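Local coordinates for putative bacterial transcription regulation protein (Staphylococcus aureus, PDB 3LUR), which is a putative transcription regulator that probably binds a small-molecule effector, at residues 108-113 and 148-153; 96-101 and 118-123. One frame throughout, in Å; residues are numbered along the deposited sequence.

Contact 1. Residues 108-113 and 148-153; sequences KAVQQK and YITEIW
Val110 and Thr150 make the close part of this contact, where the first turns of helix 108-124 lie on strand 149-156 of the barrel. The two branched side chains cross at roughly a right angle. With CG1 of Val110 anti to its backbone N (chi1 -177°), its other methyl, CG2, comes down on the threonine, 3.4 Å from Thr150 OG1 and 3.8 Å from Thr150 CB. The methyl CG2 of Thr150 completes the touch, 3.9 Å from Val110 CG2. Tyr138 of strand 134-138 packs against both residues and Val106 against Thr150, so this end is buried.

One helical turn on, the packing is thinner, with Ile152 still buried and the partly exposed Lys113 on the solvent side. Ile152 reaches across with the last carbon of its longer branch alone: its CD1 lies 3.8 Å from Lys113 CG and 4.1 Å from the backbone O of Val110. Lys113 gives only the base of its chain to this packing; a bend at chi2 (67°) turns the rest away along Ala102 and Met2, and NZ ends in a weak hydrogen bond to the O of Gly1.

The helix and strand axes approach to 9.4 Å, a distance bridged mostly by side chains, and their N-to-C directions differ by 32°. The strand's backbone is paired with strands 88-103 and 134-138, and the helix meets it mainly through methyl and methylene groups. The contact is thus held by burial of apolar surface, with the lysine's charge carried clear of it and the threonine hydroxyl its one polar side-chain atom.

Contact 2. Residues 96-101 and 118-123; sequences KYMVFE and HHYIHQ. With EDO (1,2-ethanediol), chain G.
Helix-on-sheet packing within the effector-binding domain fold is exemplified where helix 108-124 returns over strand 88-103, the strand that leads into it. The segment axes stand 12.0 Å apart, and long side chains span the interval. Selenomethionine Met98 extends from the strand and then bends at chi3 (-65°), which brings its methyl CE to 3.9 Å from Ile121 CG1 and 4.0 Å from Ile121 CD1. Its selenium lies near the plane of the Tyr120 ring, at the edge, 4.3 Å from CE2. Phe100, two residues along the strand, sends its ring atom CZ to the same tyrosine, 4.0 Å from Tyr120 CD2. The two rings are inclined at 70° with centroids 5.9 Å apart, an oblique pair, neither stacked nor edge-to-face. Both strand residues meet Tyr120 at its CD2 and CE2 atoms, while its hydroxyl is hydrogen-bonded to Gln125.

On the flank, a molecule of 1,2-ethanediol, probably from the crystallisation liquor, lies against Ile121 CG2. Its O2 shares a hydrogen bond with His118 ND1 (2.7 Å), in the plane of the imidazole.

The packing continues into the surrounding fold: Tyr4 of the N-terminal loop touches both Met98 and Tyr120, Ile121 also rests on Met154 of strand 149-156, and Met98 is paired with Met154 by backbone hydrogen bonding.

How the contacts relate
Both contacts seat helix 108-124 on one sheet: contact 1 uses its first turns over strand 149-156, contact 2 its later turns over strand 88-103. The two strands are neighbours, tied where Ile152 O probably accepts a hydrogen bond from Phe100 N, 2.8 Å away, and the centres of the contacts are about 12 Å apart. Each is mostly buried and apolar, contact 1 lying slightly nearer the centre of the chain. The side chains are in keeping with the gap: mainly branched ones plus the base of a lysine where the axes run closer, a selenomethionine and two aromatic rings with an isoleucine across the wider separation.

Contact 1. Residues 108-113 and 148-153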
ATOM      1  N   LYS A 108      -8.411  -7.051   8.904  1.00 12.04           N
ATOM      2  CA  LYS A 108      -8.241  -8.509   8.907  1.00 12.11           C
ATOM      3  C   LYS A 108      -8.233  -9.140   7.519  1.00 12.02           C
ATOM      4  O   LYS A 108      -7.342  -9.959   7.221  1.00 10.72           O
ATOM      5  CB  LYS A 108      -9.270  -9.213   9.777  1.00 12.18           C
ATOM      6  CG  LYS A 108      -9.090 -10.748   9.803  1.00 13.47           C
ATOM      7  CD  LYS A 108      -9.748 -11.365  11.018  1.00 16.09           C
ATOM      8  N   ALA A 109      -9.210  -8.778   6.695  1.00 10.73           N
ATOM      9  CA  ALA A 109      -9.324  -9.383   5.369  1.00 11.19           C
ATOM     10  C   ALA A 109      -8.113  -9.050   4.501  1.00 10.76           C
ATOM     11  O   ALA A 109      -7.696  -9.859   3.691  1.00 11.85           O
ATOM     12  CB  ALA A 109     -10.604  -8.957   4.691  1.00 10.94           C
ATOM     13  N   VAL A 110      -7.589  -7.840   4.647  1.00 11.19           N
ATOM     14  CA  VAL A 110      -6.423  -7.389   3.899  1.00 11.31           C
ATOM     15  C   VAL A 110      -5.163  -8.141   4.321  1.00 12.11           C
ATOM     16  O   VAL A 110      -4.382  -8.580   3.487  1.00 11.40           O
ATOM     17  CB  VAL A 110      -6.205  -5.901   4.055  1.00 11.44           C
ATOM     18  CG1 VAL A 110      -4.998  -5.454   3.192  1.00 10.99           C
ATOM     19  CG2 VAL A 110      -7.463  -5.144   3.658  1.00 10.08           C
ATOM     20  N   GLN A 111      -5.004  -8.325   5.624  1.00 12.62           N
ATOM     21  CA  GLN A 111      -3.836  -9.046   6.084  0.50 12.72           C
ATOM     22  C   GLN A 111      -3.932 -10.532   5.722  1.00 13.01           C
ATOM     23  O   GLN A 111      -2.910 -11.121   5.316  1.00 12.61           O
ATOM     24  CB  GLN A 111      -3.572  -8.765   7.552  0.50 12.64           C
ATOM     25  CG  GLN A 111      -3.262  -7.269   7.753  0.50 13.46           C
ATOM     26  CD  GLN A 111      -2.816  -6.920   9.155  0.50 13.02           C
ATOM     27  OE1 GLN A 111      -2.836  -7.760  10.057  0.50 14.51           O
ATOM     28  NE2 GLN A 111      -2.386  -5.674   9.340  0.50 12.66           N
ATOM     29  N   GLN A 112      -5.131 -11.116   5.765  1.00 12.96           N
ATOM     30  CA  GLN A 112      -5.316 -12.508   5.322  0.67 12.98           C
ATOM     31  C   GLN A 112      -4.948 -12.637   3.866  1.00 12.61           C
ATOM     32  O   GLN A 112      -4.208 -13.547   3.469  1.00 11.78           O
ATOM     33  CB  GLN A 112      -6.752 -12.971   5.498  0.67 13.16           C
ATOM     34  CG  GLN A 112      -6.978 -14.510   5.273  0.67 15.05           C
ATOM     35  CD  GLN A 112      -7.177 -14.970   3.799  0.67 16.52           C
ATOM     36  OE1 GLN A 112      -7.398 -14.157   2.852  0.67 18.46           O
ATOM     37  NE2 GLN A 112      -7.154 -16.291   3.612  0.67 12.39           N
ATOM     38  N   LYS A 113      -5.460 -11.722   3.050  1.00 12.07           N
ATOM     39  CA  LYS A 113      -5.183 -11.787   1.627  1.00 11.89           C
ATOM     40  C   LYS A 113      -3.722 -11.536   1.327  1.00 12.17           C
ATOM     41  O   LYS A 113      -3.158 -12.155   0.431  1.00 12.02           O
ATOM     42  CB  LYS A 113      -6.033 -10.785   0.853  1.00 12.22           C
ATOM     43  CG  LYS A 113      -5.924 -10.934  -0.679  1.00 11.79           C
ATOM     44  CD  LYS A 113      -6.527 -12.242  -1.180  1.00 14.96           C
ATOM     45  CE  LYS A 113      -6.437 -12.327  -2.688  1.00 16.55           C
ATOM     46  NZ  LYS A 113      -7.355 -13.300  -3.261  1.00 16.04           N
ATOM     47  N   TYR A 148     -16.305  -5.107   1.472  1.00  8.23           N
ATOM     48  CA  TYR A 148     -15.385  -4.062   1.053  1.00  8.57           C
ATOM     49  C   TYR A 148     -14.211  -4.645   0.275  1.00  9.14           C
ATOM     50  O   TYR A 148     -13.653  -5.695   0.640  1.00  8.73           O
ATOM     51  CB  TYR A 148     -14.872  -3.236   2.259  1.00  8.20           C
ATOM     52  CG  TYR A 148     -13.896  -2.160   1.861  1.00  8.93           C
ATOM     53  CD1 TYR A 148     -14.346  -0.917   1.396  1.00  8.27           C
ATOM     54  CD2 TYR A 148     -12.531  -2.396   1.875  1.00  8.49           C
ATOM     55  CE1 TYR A 148     -13.450   0.067   0.997  1.00  9.39           C
ATOM     56  CE2 TYR A 148     -11.629  -1.417   1.487  1.00  9.52           C
ATOM     57  CZ  TYR A 148     -12.090  -0.188   1.030  1.00  7.85           C
ATOM     58  OH  TYR A 148     -11.164   0.758   0.640  1.00  9.50           O
ATOM     59  N   ILE A 149     -13.846  -3.975  -0.809  1.00  9.50           N
ATOM     60  CA  ILE A 149     -12.728  -4.434  -1.646  1.00  9.80           C
ATOM     61  C   ILE A 149     -11.511  -3.549  -1.548  1.00 10.37           C
ATOM     62  O   ILE A 149     -11.584  -2.341  -1.780  1.00  9.15           O
ATOM     63  CB  ILE A 149     -13.144  -4.544  -3.131  1.00 10.39           C
ATOM     64  CG1 ILE A 149     -14.171  -5.665  -3.283  1.00 12.30           C
ATOM     65  CG2 ILE A 149     -11.885  -4.859  -4.026  1.00 11.11           C
ATOM     66  CD1 ILE A 149     -14.887  -5.659  -4.632  1.00 14.87           C
ATOM     67  N   THR A 150     -10.379  -4.174  -1.199  1.00 10.82           N
ATOM     68  CA  THR A 150      -9.083  -3.528  -1.130  1.00 10.83           C
ATOM     69  C   THR A 150      -8.248  -4.136  -2.261  1.00 11.54           C
ATOM     70  O   THR A 150      -8.262  -5.357  -2.449  1.00 11.98           O
ATOM     71  CB  THR A 150      -8.343  -3.853   0.219  1.00 10.64           C
ATOM     72  OG1 THR A 150      -9.111  -3.375   1.317  1.00 11.24           O
ATOM     73  CG2 THR A 150      -6.958  -3.211   0.262  1.00 10.54           C
ATOM     74  N   GLU A 151      -7.535  -3.309  -3.004  1.00 11.19           N
ATOM     75  CA  GLU A 151      -6.627  -3.828  -4.014  1.00 12.01           C
ATOM     76  C   GLU A 151      -5.259  -3.996  -3.445  1.00 11.86           C
ATOM     77  O   GLU A 151      -4.784  -3.165  -2.675  1.00 12.16           O
ATOM     78  CB  GLU A 151      -6.564  -2.921  -5.232  1.00 12.30           C
ATOM     79  CG  GLU A 151      -7.831  -2.877  -6.018  1.00 13.71           C
ATOM     80  CD  GLU A 151      -7.722  -2.025  -7.274  1.00 15.45           C
ATOM     81  OE1 GLU A 151      -6.775  -1.219  -7.393  1.00 11.51           O
ATOM     82  OE2 GLU A 151      -8.643  -2.123  -8.113  1.00 17.18           O
ATOM     83  N   ILE A 152      -4.590  -5.062  -3.854  1.00 11.77           N
ATOM     84  CA  ILE A 152      -3.220  -5.313  -3.428  1.00 11.55           C
ATOM     85  C   ILE A 152      -2.368  -5.327  -4.714  1.00 11.50           C
ATOM     86  O   ILE A 152      -2.583  -6.155  -5.612  1.00 11.99           O
ATOM     87  CB  ILE A 152      -3.080  -6.641  -2.655  1.00 11.67           C
ATOM     88  CG1 ILE A 152      -3.691  -6.503  -1.257  1.00 12.36           C
ATOM     89  CG2 ILE A 152      -1.580  -7.056  -2.534  1.00 10.67           C
ATOM     90  CD1 ILE A 152      -3.832  -7.827  -0.478  1.00 13.96           C
ATOM     91  N   TRP A 153      -1.405  -4.432  -4.772  1.00 11.28           N
ATOM     92  CA  TRP A 153      -0.577  -4.245  -5.960  1.00 10.86           C
ATOM     93  C   TRP A 153       0.815  -4.729  -5.662  1.00 10.97           C
ATOM     94  O   TRP A 153       1.529  -4.115  -4.869  1.00 11.31           O
ATOM     95  CB  TRP A 153      -0.522  -2.767  -6.308  1.00 10.53           C
ATOM     96  CG  TRP A 153      -1.773  -2.176  -6.818  1.00 10.86           C
ATOM     97  CD1 TRP A 153      -2.955  -2.020  -6.148  1.00 10.63           C
ATOM     98  CD2 TRP A 153      -1.953  -1.561  -8.094  1.00  9.56           C
ATOM     99  NE1 TRP A 153      -3.878  -1.395  -6.954  1.00 11.12           N
ATOM    100  CE2 TRP A 153      -3.284  -1.082  -8.147  1.00 11.34           C
ATOM    101  CE3 TRP A 153      -1.129  -1.384  -9.195  1.00 10.64           C
ATOM    102  CZ2 TRP A 153      -3.809  -0.445  -9.285  1.00 11.31           C
ATOM    103  CZ3 TRP A 153      -1.638  -0.730 -10.317  1.00  9.85           C
ATOM    104  CH2 TRP A 153      -2.971  -0.267 -10.346  1.00 11.18           C
TER

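Contact 2. Residues 96-101 and 118-123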
ATOM      1  N   LYS A  96       5.365  -2.740 -13.634  1.00 10.86           N
ATOM      2  CA  LYS A  96       4.204  -3.570 -13.873  1.00 11.42           C
ATOM      3  C   LYS A  96       3.844  -4.198 -12.529  1.00 11.19           C
ATOM      4  O   LYS A  96       4.701  -4.334 -11.624  1.00 10.99           O
ATOM      5  CB  LYS A  96       4.471  -4.653 -14.915  1.00 11.89           C
ATOM      6  CG  LYS A  96       4.609  -4.149 -16.349  1.00 15.68           C
ATOM      7  CD  LYS A  96       4.806  -5.342 -17.298  1.00 18.76           C
ATOM      8  CE  LYS A  96       4.859  -4.910 -18.760  1.00 20.27           C
ATOM      9  NZ  LYS A  96       5.169  -6.062 -19.655  1.00 21.27           N
ATOM     10  N   TYR A  97       2.576  -4.564 -12.393  1.00 10.80           N
ATOM     11  CA  TYR A  97       2.058  -5.105 -11.164  1.00 10.87           C
ATOM     12  C   TYR A  97       1.071  -6.209 -11.425  1.00 11.17           C
ATOM     13  O   TYR A  97       0.416  -6.239 -12.477  1.00 11.37           O
ATOM     14  CB  TYR A  97       1.277  -4.023 -10.376  1.00 11.04           C
ATOM     15  CG  TYR A  97       2.110  -2.884  -9.825  1.00  9.82           C
ATOM     16  CD1 TYR A  97       2.417  -1.778 -10.595  1.00 10.03           C
ATOM     17  CD2 TYR A  97       2.586  -2.931  -8.540  1.00 10.11           C
ATOM     18  CE1 TYR A  97       3.201  -0.740 -10.072  1.00  9.62           C
ATOM     19  CE2 TYR A  97       3.333  -1.933  -8.011  1.00  9.91           C
ATOM     20  CZ  TYR A  97       3.649  -0.841  -8.759  1.00  9.92           C
ATOM     21  OH  TYR A  97       4.411   0.106  -8.172  1.00 13.17           O
HETATM   22  N   MSE A  98       1.002  -7.140 -10.467  1.00 11.46           N
HETATM   23  CA  MSE A  98      -0.111  -8.053 -10.373  1.00 11.29           C
HETATM   24  C   MSE A  98      -1.012  -7.403  -9.336  1.00 11.21           C
HETATM   25  O   MSE A  98      -0.546  -7.029  -8.253  1.00 12.10           O
HETATM   26  CB  MSE A  98       0.319  -9.438  -9.916  1.00 11.12           C
HETATM   27  CG  MSE A  98       1.236 -10.132 -10.873  1.00 11.67           C
HETATM   28 SE   MSE A  98       1.796 -11.844 -10.085  0.75 11.09          SE
HETATM   29  CE  MSE A  98       2.793 -11.134  -8.588  1.00 15.29           C
ATOM     30  N   VAL A  99      -2.278  -7.215  -9.676  1.00 10.85           N
ATOM     31  CA  VAL A  99      -3.226  -6.568  -8.788  1.00 10.14           C
ATOM     32  C   VAL A  99      -4.296  -7.538  -8.329  1.00 10.89           C
ATOM     33  O   VAL A  99      -5.042  -8.089  -9.153  1.00 11.19           O
ATOM     34  CB  VAL A  99      -3.878  -5.361  -9.437  1.00 10.91           C
ATOM     35  CG1 VAL A  99      -4.838  -4.644  -8.412  1.00 11.32           C
ATOM     36  CG2 VAL A  99      -2.823  -4.415  -9.946  1.00  9.31           C
ATOM     37  N   PHE A 100      -4.285  -7.827  -7.032  1.00 10.78           N
ATOM     38  CA  PHE A 100      -5.208  -8.778  -6.416  1.00 11.26           C
ATOM     39  C   PHE A 100      -6.271  -7.996  -5.685  1.00 11.68           C
ATOM     40  O   PHE A 100      -6.125  -6.796  -5.488  1.00 12.96           O
ATOM     41  CB  PHE A 100      -4.480  -9.663  -5.407  1.00 11.43           C
ATOM     42  CG  PHE A 100      -3.333 -10.414  -5.983  1.00 10.47           C
ATOM     43  CD1 PHE A 100      -2.109  -9.809  -6.119  1.00 11.90           C
ATOM     44  CD2 PHE A 100      -3.472 -11.743  -6.364  1.00 11.33           C
ATOM     45  CE1 PHE A 100      -1.019 -10.507  -6.656  1.00 11.37           C
ATOM     46  CE2 PHE A 100      -2.403 -12.443  -6.906  1.00 11.54           C
ATOM     47  CZ  PHE A 100      -1.185 -11.841  -7.049  1.00 10.70           C
ATOM     48  N   GLU A 101      -7.355  -8.671  -5.322  1.00 12.44           N
ATOM     49  CA  GLU A 101      -8.428  -8.070  -4.529  1.00 12.70           C
ATOM     50  C   GLU A 101      -8.617  -8.848  -3.234  1.00 12.81           C
ATOM     51  O   GLU A 101      -8.639 -10.099  -3.229  1.00 12.58           O
ATOM     52  CB  GLU A 101      -9.741  -8.016  -5.300  1.00 13.36           C
ATOM     53  CG  GLU A 101      -9.762  -6.946  -6.386  1.00 15.95           C
ATOM     54  CD  GLU A 101     -11.128  -6.784  -7.054  1.00 19.77           C
ATOM     55  OE1 GLU A 101     -11.990  -7.678  -6.898  1.00 21.17           O
ATOM     56  OE2 GLU A 101     -11.348  -5.738  -7.713  1.00 21.70           O
ATOM     57  N   HIS A 118       1.584 -13.354  -0.621  1.00 11.16           N
ATOM     58  CA  HIS A 118       3.002 -13.734  -0.410  1.00 12.48           C
ATOM     59  C   HIS A 118       3.212 -15.212  -0.670  1.00 11.25           C
ATOM     60  O   HIS A 118       4.164 -15.585  -1.333  1.00 11.40           O
ATOM     61  CB  HIS A 118       3.514 -13.382   0.995  1.00 13.28           C
ATOM     62  CG  HIS A 118       3.692 -11.907   1.226  1.00 16.49           C
ATOM     63  ND1 HIS A 118       4.396 -11.093   0.360  1.00 19.05           N
ATOM     64  CD2 HIS A 118       3.298 -11.112   2.254  1.00 19.63           C
ATOM     65  CE1 HIS A 118       4.387  -9.854   0.824  1.00 19.81           C
ATOM     66  NE2 HIS A 118       3.729  -9.840   1.973  1.00 18.89           N
ATOM     67  N   HIS A 119       2.303 -16.051  -0.187  1.00 10.61           N
ATOM     68  CA  HIS A 119       2.413 -17.473  -0.413  1.00 10.35           C
ATOM     69  C   HIS A 119       2.353 -17.812  -1.905  1.00  9.74           C
ATOM     70  O   HIS A 119       3.126 -18.625  -2.403  1.00  8.90           O
ATOM     71  CB  HIS A 119       1.320 -18.238   0.336  1.00 10.17           C
ATOM     72  CG  HIS A 119       1.331 -19.696   0.046  1.00 10.96           C
ATOM     73  ND1 HIS A 119       2.411 -20.498   0.337  1.00 14.33           N
ATOM     74  CD2 HIS A 119       0.412 -20.498  -0.531  1.00 12.21           C
ATOM     75  CE1 HIS A 119       2.153 -21.730  -0.044  1.00 10.59           C
ATOM     76  NE2 HIS A 119       0.952 -21.756  -0.578  1.00 15.37           N
ATOM     77  N   TYR A 120       1.418 -17.180  -2.605  1.00 10.20           N
ATOM     78  CA  TYR A 120       1.237 -17.404  -4.038  1.00  9.74           C
ATOM     79  C   TYR A 120       2.495 -17.032  -4.809  1.00  9.79           C
ATOM     80  O   TYR A 120       2.971 -17.789  -5.684  1.00 10.19           O
ATOM     81  CB  TYR A 120       0.017 -16.618  -4.540  1.00  9.33           C
ATOM     82  CG  TYR A 120      -0.054 -16.562  -6.037  1.00  9.72           C
ATOM     83  CD1 TYR A 120      -0.520 -17.632  -6.770  1.00 11.92           C
ATOM     84  CD2 TYR A 120       0.391 -15.450  -6.719  1.00  9.54           C
ATOM     85  CE1 TYR A 120      -0.516 -17.601  -8.167  1.00 13.46           C
ATOM     86  CE2 TYR A 120       0.376 -15.402  -8.098  1.00 12.12           C
ATOM     87  CZ  TYR A 120      -0.085 -16.476  -8.813  1.00 12.92           C
ATOM     88  OH  TYR A 120      -0.091 -16.413 -10.172  1.00 17.27           O
ATOM     89  N   ILE A 121       3.075 -15.910  -4.441  1.00 10.50           N
ATOM     90  CA  ILE A 121       4.332 -15.439  -5.068  1.00 10.62           C
ATOM     91  C   ILE A 121       5.481 -16.373  -4.768  1.00  9.72           C
ATOM     92  O   ILE A 121       6.246 -16.741  -5.663  1.00  8.87           O
ATOM     93  CB  ILE A 121       4.663 -14.005  -4.625  1.00 11.39           C
ATOM     94  CG1 ILE A 121       3.679 -13.055  -5.264  1.00 13.37           C
ATOM     95  CG2 ILE A 121       6.156 -13.604  -4.980  1.00 10.88           C
ATOM     96  CD1 ILE A 121       3.775 -11.664  -4.735  1.00 17.06           C
ATOM     97  N   HIS A 122       5.565 -16.802  -3.502  1.00  9.48           N
ATOM     98  CA  HIS A 122       6.586 -17.728  -3.035  1.00  9.01           C
ATOM     99  C   HIS A 122       6.537 -19.049  -3.788  1.00  9.43           C
ATOM    100  O   HIS A 122       7.576 -19.641  -4.040  1.00  8.28           O
ATOM    101  CB  HIS A 122       6.405 -17.924  -1.533  1.00  8.94           C
ATOM    102  CG  HIS A 122       7.415 -18.794  -0.870  1.00  9.59           C
ATOM    103  ND1 HIS A 122       8.683 -18.352  -0.532  1.00  9.64           N
ATOM    104  CD2 HIS A 122       7.291 -20.026  -0.321  1.00  9.66           C
ATOM    105  CE1 HIS A 122       9.309 -19.300   0.140  1.00 10.04           C
ATOM    106  NE2 HIS A 122       8.492 -20.330   0.276  1.00 11.23           N
ATOM    107  N   GLN A 123       5.342 -19.467  -4.224  1.00  8.95           N
ATOM    108  CA  GLN A 123       5.216 -20.725  -4.945  1.00  9.90           C
ATOM    109  C   GLN A 123       5.384 -20.572  -6.425  1.00  8.82           C
ATOM    110  O   GLN A 123       6.007 -21.416  -7.082  1.00  9.04           O
ATOM    111  CB  GLN A 123       3.812 -21.306  -4.771  1.00 10.69           C
ATOM    112  CG  GLN A 123       3.530 -21.974  -3.503  1.00 13.58           C
ATOM    113  CD  GLN A 123       2.027 -22.373  -3.413  1.00 15.27           C
ATOM    114  OE1 GLN A 123       1.168 -21.517  -3.205  1.00 21.10           O
ATOM    115  NE2 GLN A 123       1.733 -23.658  -3.583  1.00 17.37           N
TER
HETATM  116  C1  EDO G 161       7.719 -13.231  -0.271  1.00 43.19           C
HETATM  117  O1  EDO G 161       7.107 -12.644   0.885  1.00 45.09           O
HETATM  118  C2  EDO G 161       6.721 -13.226  -1.423  1.00 42.19           C
HETATM  119  O2  EDO G 161       6.108 -11.928  -1.584  1.00 40.09           O